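Local atomic coordinates of deferrochelatase (Vibrio cholerae, PDB entry 5DE0), a protein that binds heme b and probably acts as a peroxidase of the dye-decolorizing type. Residues L189-Q194 with R200-S205; C102-T105 with L109-Y112; A31-A36 with A122-I127. All coordinates share one frame; numbering follows the deposited sequence.

Contact 1 (L189-Q194 with R200-S205)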
loop_
_atom_site.group_PDB
_atom_site.type_symbol
_atom_site.label_atom_id
_atom_site.label_comp_id
_atom_site.label_asym_id
_atom_site.label_seq_id
_atom_site.Cartn_x
_atom_site.Cartn_y
_atom_site.Cartn_z
ATOM N N LEU B 189 13.786 -12.951 -20.294
ATOM C CA LEU B 189 13.195 -14.054 -21.044
ATOM C C LEU B 189 12.090 -13.579 -21.982
ATOM O O LEU B 189 11.307 -12.690 -21.644
ATOM C CB LEU B 189 12.641 -15.118 -20.092
ATOM C CG LEU B 189 13.633 -16.120 -19.493
ATOM C CD1 LEU B 189 14.582 -15.460 -18.495
ATOM C CD2 LEU B 189 12.888 -17.281 -18.847
ATOM N N ASN B 190 12.031 -14.182 -23.164
ATOM C CA ASN B 190 11.000 -13.855 -24.141
ATOM C C ASN B 190 9.669 -14.509 -23.788
ATOM O O ASN B 190 9.588 -15.296 -22.845
ATOM C CB ASN B 190 11.441 -14.283 -25.540
ATOM C CG ASN B 190 11.743 -15.767 -25.627
ATOM O OD1 ASN B 190 10.873 -16.571 -25.962
ATOM N ND2 ASN B 190 12.982 -16.140 -25.323
ATOM N N LEU B 191 8.632 -14.178 -24.553
ATOM C CA LEU B 191 7.282 -14.684 -24.313
ATOM C C LEU B 191 7.225 -16.208 -24.234
ATOM O O LEU B 191 6.702 -16.767 -23.269
ATOM C CB LEU B 191 6.334 -14.196 -25.411
ATOM C CG LEU B 191 4.899 -14.718 -25.342
ATOM C CD1 LEU B 191 4.183 -14.130 -24.141
ATOM C CD2 LEU B 191 4.147 -14.412 -26.628
ATOM N N ALA B 192 7.768 -16.871 -25.251
ATOM C CA ALA B 192 7.733 -18.326 -25.330
ATOM C C ALA B 192 8.469 -18.965 -24.158
ATOM O O ALA B 192 7.991 -19.934 -23.572
ATOM C CB ALA B 192 8.326 -18.798 -26.647
ATOM N N ALA B 193 9.632 -18.413 -23.824
ATOM C CA ALA B 193 10.446 -18.920 -22.723
ATOM C C ALA B 193 9.734 -18.761 -21.382
ATOM O O ALA B 193 9.781 -19.653 -20.533
ATOM C CB ALA B 193 11.792 -18.214 -22.694
ATOM N N GLN B 194 9.080 -17.618 -21.198
ATOM C CA GLN B 194 8.332 -17.354 -19.974
ATOM C C GLN B 194 7.163 -18.321 -19.840
ATOM O O GLN B 194 6.824 -18.753 -18.739
ATOM C CB GLN B 194 7.825 -15.911 -19.947
ATOM C CG GLN B 194 8.913 -14.863 -19.755
ATOM C CD GLN B 194 8.344 -13.484 -19.460
ATOM O OE1 GLN B 194 7.139 -13.257 -19.579
ATOM N NE2 GLN B 194 9.210 -12.557 -19.065
ATOM N N ARG B 200 1.824 -22.117 -18.933
ATOM C CA ARG B 200 0.625 -21.633 -19.612
ATOM C C ARG B 200 0.943 -20.443 -20.511
ATOM O O ARG B 200 1.980 -19.795 -20.362
ATOM C CB ARG B 200 -0.456 -21.237 -18.600
ATOM C CG ARG B 200 -0.930 -22.368 -17.705
ATOM C CD ARG B 200 -2.085 -21.927 -16.824
ATOM N NE ARG B 200 -3.345 -21.868 -17.558
ATOM C CZ ARG B 200 -4.214 -22.870 -17.621
ATOM N NH1 ARG B 200 -3.960 -24.010 -16.993
ATOM N NH2 ARG B 200 -5.339 -22.734 -18.311
ATOM N N THR B 201 0.039 -20.161 -21.444
ATOM C CA THR B 201 0.174 -19.006 -22.319
ATOM C C THR B 201 0.004 -17.733 -21.497
ATOM O O THR B 201 -0.738 -17.717 -20.519
ATOM C CB THR B 201 -0.858 -19.040 -23.464
ATOM O OG1 THR B 201 -0.969 -20.376 -23.970
ATOM C CG2 THR B 201 -0.441 -18.115 -24.593
ATOM N N LYS B 202 0.695 -16.669 -21.888
ATOM C CA LYS B 202 0.682 -15.433 -21.109
ATOM C C LYS B 202 -0.559 -14.553 -21.337
ATOM O O LYS B 202 -1.176 -14.115 -20.367
ATOM C CB LYS B 202 1.956 -14.625 -21.385
ATOM C CG LYS B 202 2.154 -13.437 -20.463
ATOM C CD LYS B 202 3.542 -12.843 -20.624
ATOM C CE LYS B 202 3.783 -11.728 -19.622
ATOM N NZ LYS B 202 5.185 -11.230 -19.649
ATOM N N PRO B 203 -0.937 -14.284 -22.602
ATOM C CA PRO B 203 -2.087 -13.383 -22.748
ATOM C C PRO B 203 -3.432 -13.991 -22.345
ATOM O O PRO B 203 -4.254 -13.278 -21.770
ATOM C CB PRO B 203 -2.080 -13.050 -24.244
ATOM C CG PRO B 203 -1.407 -14.207 -24.880
ATOM C CD PRO B 203 -0.348 -14.624 -23.910
ATOM N N ASP B 204 -3.661 -15.270 -22.635
ATOM C CA ASP B 204 -4.980 -15.857 -22.392
ATOM C C ASP B 204 -4.963 -17.051 -21.438
ATOM O O ASP B 204 -5.993 -17.695 -21.232
ATOM C CB ASP B 204 -5.632 -16.268 -23.718
ATOM C CG ASP B 204 -4.721 -17.114 -24.588
ATOM O OD1 ASP B 204 -3.714 -17.644 -24.076
ATOM O OD2 ASP B 204 -5.022 -17.254 -25.792
ATOM N N SER B 205 -3.798 -17.340 -20.867
ATOM C CA SER B 205 -3.663 -18.360 -19.827
ATOM C C SER B 205 -4.188 -19.734 -20.242
ATOM O O SER B 205 -4.785 -20.449 -19.435
ATOM C CB SER B 205 -4.369 -17.899 -18.548
ATOM O OG SER B 205 -4.076 -18.759 -17.461
#

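Contact 2 (C102-T105 with L109-Y112)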
loop_
_atom_site.group_PDB
_atom_site.type_symbol
_atom_site.label_atom_id
_atom_site.label_comp_id
_atom_site.label_asym_id
_atom_site.label_seq_id
_atom_site.Cartn_x
_atom_site.Cartn_y
_atom_site.Cartn_z
ATOM N N CYS B 102 -8.023 -10.517 5.485
ATOM C CA CYS B 102 -9.193 -9.762 5.051
ATOM C C CYS B 102 -9.100 -9.438 3.564
ATOM O O CYS B 102 -8.005 -9.266 3.033
ATOM C CB CYS B 102 -9.328 -8.462 5.850
ATOM S SG CYS B 102 -9.364 -8.653 7.645
ATOM N N HIS B 103 -10.246 -9.355 2.894
ATOM C CA HIS B 103 -10.286 -8.816 1.538
ATOM C C HIS B 103 -11.605 -8.085 1.303
ATOM O O HIS B 103 -12.648 -8.497 1.810
ATOM C CB HIS B 103 -10.071 -9.918 0.488
ATOM C CG HIS B 103 -11.118 -10.990 0.492
ATOM N ND1 HIS B 103 -12.363 -10.819 -0.074
ATOM C CD2 HIS B 103 -11.094 -12.255 0.974
ATOM C CE1 HIS B 103 -13.065 -11.928 0.068
ATOM N NE2 HIS B 103 -12.320 -12.815 0.702
ATOM N N ALA B 104 -11.546 -6.994 0.545
ATOM C CA ALA B 104 -12.715 -6.147 0.324
ATOM C C ALA B 104 -12.633 -5.414 -1.011
ATOM O O ALA B 104 -11.641 -5.524 -1.731
ATOM C CB ALA B 104 -12.866 -5.148 1.464
ATOM N N THR B 105 -13.680 -4.659 -1.334
ATOM C CA THR B 105 -13.728 -3.916 -2.589
ATOM C C THR B 105 -13.056 -2.554 -2.451
ATOM O O THR B 105 -12.971 -1.795 -3.418
ATOM C CB THR B 105 -15.179 -3.716 -3.079
ATOM O OG1 THR B 105 -15.920 -2.968 -2.109
ATOM C CG2 THR B 105 -15.857 -5.060 -3.301
ATOM N N LEU B 109 -10.657 0.406 4.296
ATOM C CA LEU B 109 -11.312 -0.321 5.382
ATOM C C LEU B 109 -10.453 -1.470 5.914
ATOM O O LEU B 109 -10.659 -1.938 7.034
ATOM C CB LEU B 109 -12.668 -0.855 4.924
ATOM C CG LEU B 109 -13.749 0.199 4.671
ATOM C CD1 LEU B 109 -15.033 -0.464 4.216
ATOM C CD2 LEU B 109 -13.989 1.034 5.922
ATOM N N LEU B 110 -9.495 -1.920 5.107
ATOM C CA LEU B 110 -8.557 -2.952 5.535
ATOM C C LEU B 110 -7.622 -2.400 6.602
ATOM O O LEU B 110 -7.402 -3.028 7.638
ATOM C CB LEU B 110 -7.747 -3.481 4.349
ATOM C CG LEU B 110 -8.530 -4.086 3.182
ATOM C CD1 LEU B 110 -7.578 -4.471 2.063
ATOM C CD2 LEU B 110 -9.346 -5.287 3.636
ATOM N N PHE B 111 -7.070 -1.222 6.336
ATOM C CA PHE B 111 -6.227 -0.533 7.302
ATOM C C PHE B 111 -7.017 -0.233 8.571
ATOM O O PHE B 111 -6.512 -0.409 9.681
ATOM C CB PHE B 111 -5.663 0.761 6.705
ATOM C CG PHE B 111 -4.760 1.521 7.639
ATOM C CD1 PHE B 111 -5.282 2.432 8.548
ATOM C CD2 PHE B 111 -3.389 1.329 7.605
ATOM C CE1 PHE B 111 -4.456 3.125 9.406
ATOM C CE2 PHE B 111 -2.556 2.025 8.459
ATOM C CZ PHE B 111 -3.090 2.925 9.362
ATOM N N TYR B 112 -8.256 0.223 8.402
ATOM C CA TYR B 112 -9.098 0.574 9.542
ATOM C C TYR B 112 -9.416 -0.641 10.404
ATOM O O TYR B 112 -9.423 -0.553 11.630
ATOM C CB TYR B 112 -10.401 1.234 9.079
ATOM C CG TYR B 112 -11.392 1.469 10.202
ATOM C CD1 TYR B 112 -11.262 2.562 11.050
ATOM C CD2 TYR B 112 -12.454 0.596 10.415
ATOM C CE1 TYR B 112 -12.162 2.781 12.079
ATOM C CE2 TYR B 112 -13.357 0.806 11.441
ATOM C CZ TYR B 112 -13.208 1.898 12.270
ATOM O OH TYR B 112 -14.106 2.108 13.292
#

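Contact 3 (A31-A36 with A122-I127)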
loop_
_atom_site.group_PDB
_atom_site.type_symbol
_atom_site.label_atom_id
_atom_site.label_comp_id
_atom_site.label_asym_id
_atom_site.label_seq_id
_atom_site.Cartn_x
_atom_site.Cartn_y
_atom_site.Cartn_z
ATOM N N ALA B 31 -5.037 -13.702 26.899
ATOM C CA ALA B 31 -6.492 -13.750 27.000
ATOM C C ALA B 31 -7.117 -12.500 26.386
ATOM O O ALA B 31 -8.174 -12.571 25.754
ATOM C CB ALA B 31 -6.923 -13.905 28.445
ATOM N N HIS B 32 -6.459 -11.358 26.570
ATOM C CA HIS B 32 -6.946 -10.102 26.013
ATOM C C HIS B 32 -6.806 -10.117 24.492
ATOM O O HIS B 32 -7.654 -9.581 23.772
ATOM C CB HIS B 32 -6.185 -8.907 26.599
ATOM C CG HIS B 32 -6.259 -8.805 28.095
ATOM N ND1 HIS B 32 -6.811 -9.785 28.885
ATOM C CD2 HIS B 32 -5.837 -7.830 28.938
ATOM C CE1 HIS B 32 -6.725 -9.424 30.157
ATOM N NE2 HIS B 32 -6.143 -8.244 30.213
ATOM N N VAL B 33 -5.733 -10.740 24.013
ATOM C CA VAL B 33 -5.466 -10.830 22.585
ATOM C C VAL B 33 -6.486 -11.726 21.886
ATOM O O VAL B 33 -7.009 -11.371 20.827
ATOM C CB VAL B 33 -4.049 -11.361 22.313
ATOM C CG1 VAL B 33 -3.831 -11.539 20.821
ATOM C CG2 VAL B 33 -3.010 -10.416 22.899
ATOM N N LEU B 34 -6.767 -12.880 22.486
ATOM C CA LEU B 34 -7.745 -13.817 21.939
ATOM C C LEU B 34 -9.127 -13.178 21.825
ATOM O O LEU B 34 -9.820 -13.349 20.818
ATOM C CB LEU B 34 -7.823 -15.078 22.802
ATOM C CG LEU B 34 -8.809 -16.156 22.344
ATOM C CD1 LEU B 34 -8.522 -16.563 20.906
ATOM C CD2 LEU B 34 -8.751 -17.364 23.266
ATOM N N GLN B 35 -9.519 -12.440 22.861
ATOM C CA GLN B 35 -10.798 -11.740 22.868
ATOM C C GLN B 35 -10.874 -10.734 21.730
ATOM O O GLN B 35 -11.880 -10.658 21.025
ATOM C CB GLN B 35 -11.020 -11.027 24.206
ATOM C CG GLN B 35 -11.320 -11.957 25.368
ATOM C CD GLN B 35 -11.675 -11.203 26.638
ATOM O OE1 GLN B 35 -11.815 -9.981 26.629
ATOM N NE2 GLN B 35 -11.823 -11.931 27.740
ATOM N N ALA B 36 -9.805 -9.963 21.561
ATOM C CA ALA B 36 -9.733 -8.962 20.503
ATOM C C ALA B 36 -9.815 -9.599 19.116
ATOM O O ALA B 36 -10.364 -9.008 18.188
ATOM C CB ALA B 36 -8.461 -8.149 20.636
ATOM N N ALA B 122 -2.205 -3.504 21.331
ATOM C CA ALA B 122 -1.034 -3.120 20.550
ATOM C C ALA B 122 0.277 -3.473 21.254
ATOM O O ALA B 122 1.254 -3.851 20.606
ATOM C CB ALA B 122 -1.080 -1.630 20.243
ATOM N N GLN B 123 0.291 -3.353 22.578
ATOM C CA GLN B 123 1.498 -3.605 23.362
ATOM C C GLN B 123 1.660 -5.083 23.705
ATOM O O GLN B 123 2.711 -5.512 24.185
ATOM C CB GLN B 123 1.478 -2.772 24.646
ATOM C CG GLN B 123 1.445 -1.273 24.408
ATOM C CD GLN B 123 2.670 -0.773 23.669
ATOM O OE1 GLN B 123 2.582 -0.342 22.520
ATOM N NE2 GLN B 123 3.824 -0.832 24.327
ATOM N N ASP B 124 0.607 -5.855 23.459
ATOM C CA ASP B 124 0.610 -7.284 23.748
ATOM C C ASP B 124 1.060 -8.084 22.531
ATOM O O ASP B 124 1.266 -9.294 22.610
ATOM C CB ASP B 124 -0.784 -7.745 24.183
ATOM C CG ASP B 124 -1.390 -6.852 25.251
ATOM O OD1 ASP B 124 -0.638 -6.363 26.122
ATOM O OD2 ASP B 124 -2.621 -6.637 25.215
ATOM N N ILE B 125 1.224 -7.387 21.411
ATOM C CA ILE B 125 1.402 -8.020 20.109
ATOM C C ILE B 125 2.594 -7.447 19.349
ATOM O O ILE B 125 2.872 -6.250 19.424
ATOM C CB ILE B 125 0.121 -7.854 19.252
ATOM C CG1 ILE B 125 -1.010 -8.704 19.823
ATOM C CG2 ILE B 125 0.358 -8.234 17.802
ATOM C CD1 ILE B 125 -0.681 -10.166 19.867
ATOM N N GLU B 126 3.304 -8.309 18.628
ATOM C CA GLU B 126 4.270 -7.847 17.642
ATOM C C GLU B 126 3.882 -8.334 16.252
ATOM O O GLU B 126 3.820 -9.537 16.001
ATOM C CB GLU B 126 5.677 -8.320 17.989
ATOM C CG GLU B 126 6.707 -7.980 16.922
ATOM C CD GLU B 126 8.119 -8.326 17.345
ATOM O OE1 GLU B 126 8.357 -8.474 18.562
ATOM O OE2 GLU B 126 8.989 -8.461 16.461
ATOM N N ILE B 127 3.618 -7.394 15.351
ATOM C CA ILE B 127 3.261 -7.729 13.978
ATOM C C ILE B 127 4.506 -8.098 13.175
ATOM O O ILE B 127 5.310 -7.234 12.829
ATOM C CB ILE B 127 2.525 -6.563 13.287
ATOM C CG1 ILE B 127 1.257 -6.197 14.065
ATOM C CG2 ILE B 127 2.195 -6.916 11.843
ATOM C CD1 ILE B 127 0.457 -5.073 13.441
#

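Contact 1 (L189-Q194 with R200-S205)
Lys202 reaches out of the loop that follows helix 191-198 and extends its side chain across the first turn of that helix, in the C-terminal, heme-binding ferredoxin-like half of this DyP-type peroxidase. All four of its torsions are near 180° (chi1 -171°), and this straight chain carries NZ past Leu191 to the buried amide of Gln194. Leu191 crosses the aliphatic part obliquely: its CD1 lies 3.6 Å from Lys202 CB and 3.8 Å from Lys202 CD, a more exposed apolar cover over the base of the lysine. At the other end Lys202 NZ donates to Gln194 OE1 at 2.8 Å, lying in the plane of the amide and on a lone pair of the oxygen. The same amide is held through its nitrogen, since Gln194 NE2 donates to Trp186 O; with both ends engaged, the flip of the amide is defined. Lys202 NZ has a second, weak acceptor in Thr143 O, while its backbone N is bonded to Glu195 OE2.

Asn190 is the N-cap of the helix, and its OD1 accepts from Ala193 N at 3.1 Å, with the donor well above the carbonyl plane. At the start of the loop Arg200 touches the heme and forms a salt bridge with Glu150. Its guanidinium grips Ser205 side-on, Ser205 O taking bonds from Arg200 NE (2.8 Å) and from Arg200 NH2 (2.6 Å), while Arg200 NE also reaches Ser205 OG at 3.2 Å.

Contact 2 (C102-T105 with L109-Y112)
Leu110, on the helix that follows strand 98-104, places one methyl between Cys102 and Ala104 of that strand. Together the strand, helix 108-117 and the later strand 125-134 make a beta-alpha-beta crossover of the N-terminal ferredoxin-like half. The side chain leaves the helix with CB pointing at the sheet, though neither CB nor CG comes into contact with the strand. At CG the chain forks. CD1 continues the line of the chain, anti to CA (chi2 176°), and stays clear of 102-105; CD2, the other branch, does the touching. It lies 3.9 Å from Cys102 CB and 4.1 Å from Ala104 CB, two residues that project from one face of the strand, and 4.2 Å from the intervening backbone at His103 CA. Cys102 meets it through the methylene alone: with SG beside its own backbone N (chi1 -55°), the sulfur stands 5.2 Å from Leu110 CD2.

Phe18, Leu20 and Leu56 also touch the leucine side chain, extending the apolar surroundings. His103 points away from the helix, and its NE2 donates to Ala10 O. On the helix, Leu109, Phe111 and Tyr112 pack on Leu137, Met142 and Tyr136 of the second subunit. Between strand and helix the contact is purely apolar and fully buried, so that here the helix is probably held against the strand by shape and exclusion of water rather than by directional bonds.

Contact 3 (A31-A36 with A122-I127)
This is a small, partly buried packing contact in the N-terminal ferredoxin-like half, where Val33 of helix 30-38 rests on Asp124 and Ile125, where the chain enters strand 125-134. That strand is the outermost on its side of the four-stranded antiparallel sheet within the chain, and the helix follows directly on its neighbour, strand 18-26.

Val33 presents both methyls to these two residues. CG1 is anti to the backbone N (chi1 176°), which leaves CG2 beside that N and spreads the two branches over the partner residues. Ile125 answers with its longer branch: CG1 is anti to its carbonyl carbon, and the bend at chi2 (-60°) brings CD1 up against both valine methyls, 3.6 Å from Val33 CG1 and 3.8 Å from Val33 CG2. Leu24 and Val26 of strand 18-26 touch Ile125 as well, and Val26 and Ile121 reach Val33, so the pair belongs to a wider apolar patch under the helix.

Asp124 adds its methylene to this patch, its side chain passing Val33 in the opposite direction, while its carboxylate turns to polar partners. OD1 accepts from both Asn29 ND2 and Gln28 NE2, the residues just ahead of the helix, and the Asp124 backbone is bonded to Arg27 and Gln28. The turn before the helix is thereby tied to the start of the strand. His32, one residue before the valine, only brushes the acid, His32 CB lying 4.4 Å from Asp124 OD2, and its NE2 stays 6.3 Å from that oxygen, too far for a salt bridge. The apolar face is met where Asp124 CB lies 3.7 Å from Val33 CG2.

Contact 2 is the fully buried one, whereas contacts 1 and 3 are partly buried and lie farther from the centre of the chain, on opposite sides of it. Contacts 2 and 3 share the N-terminal four-stranded sheet, with nearest atoms about 9 Å apart, and contact 2 is nested within the loop that contact 3 closes. Both join a helix to a strand through aliphatic carbons, contact 3 adding a carboxylate at its edge. Contact 1 belongs to the C-terminal, heme-binding half, its centre about 32 Å from that of contact 2; it joins a helix to its following loop, is anchored by a lysine-amide bond, and alone includes a heme-pocket residue.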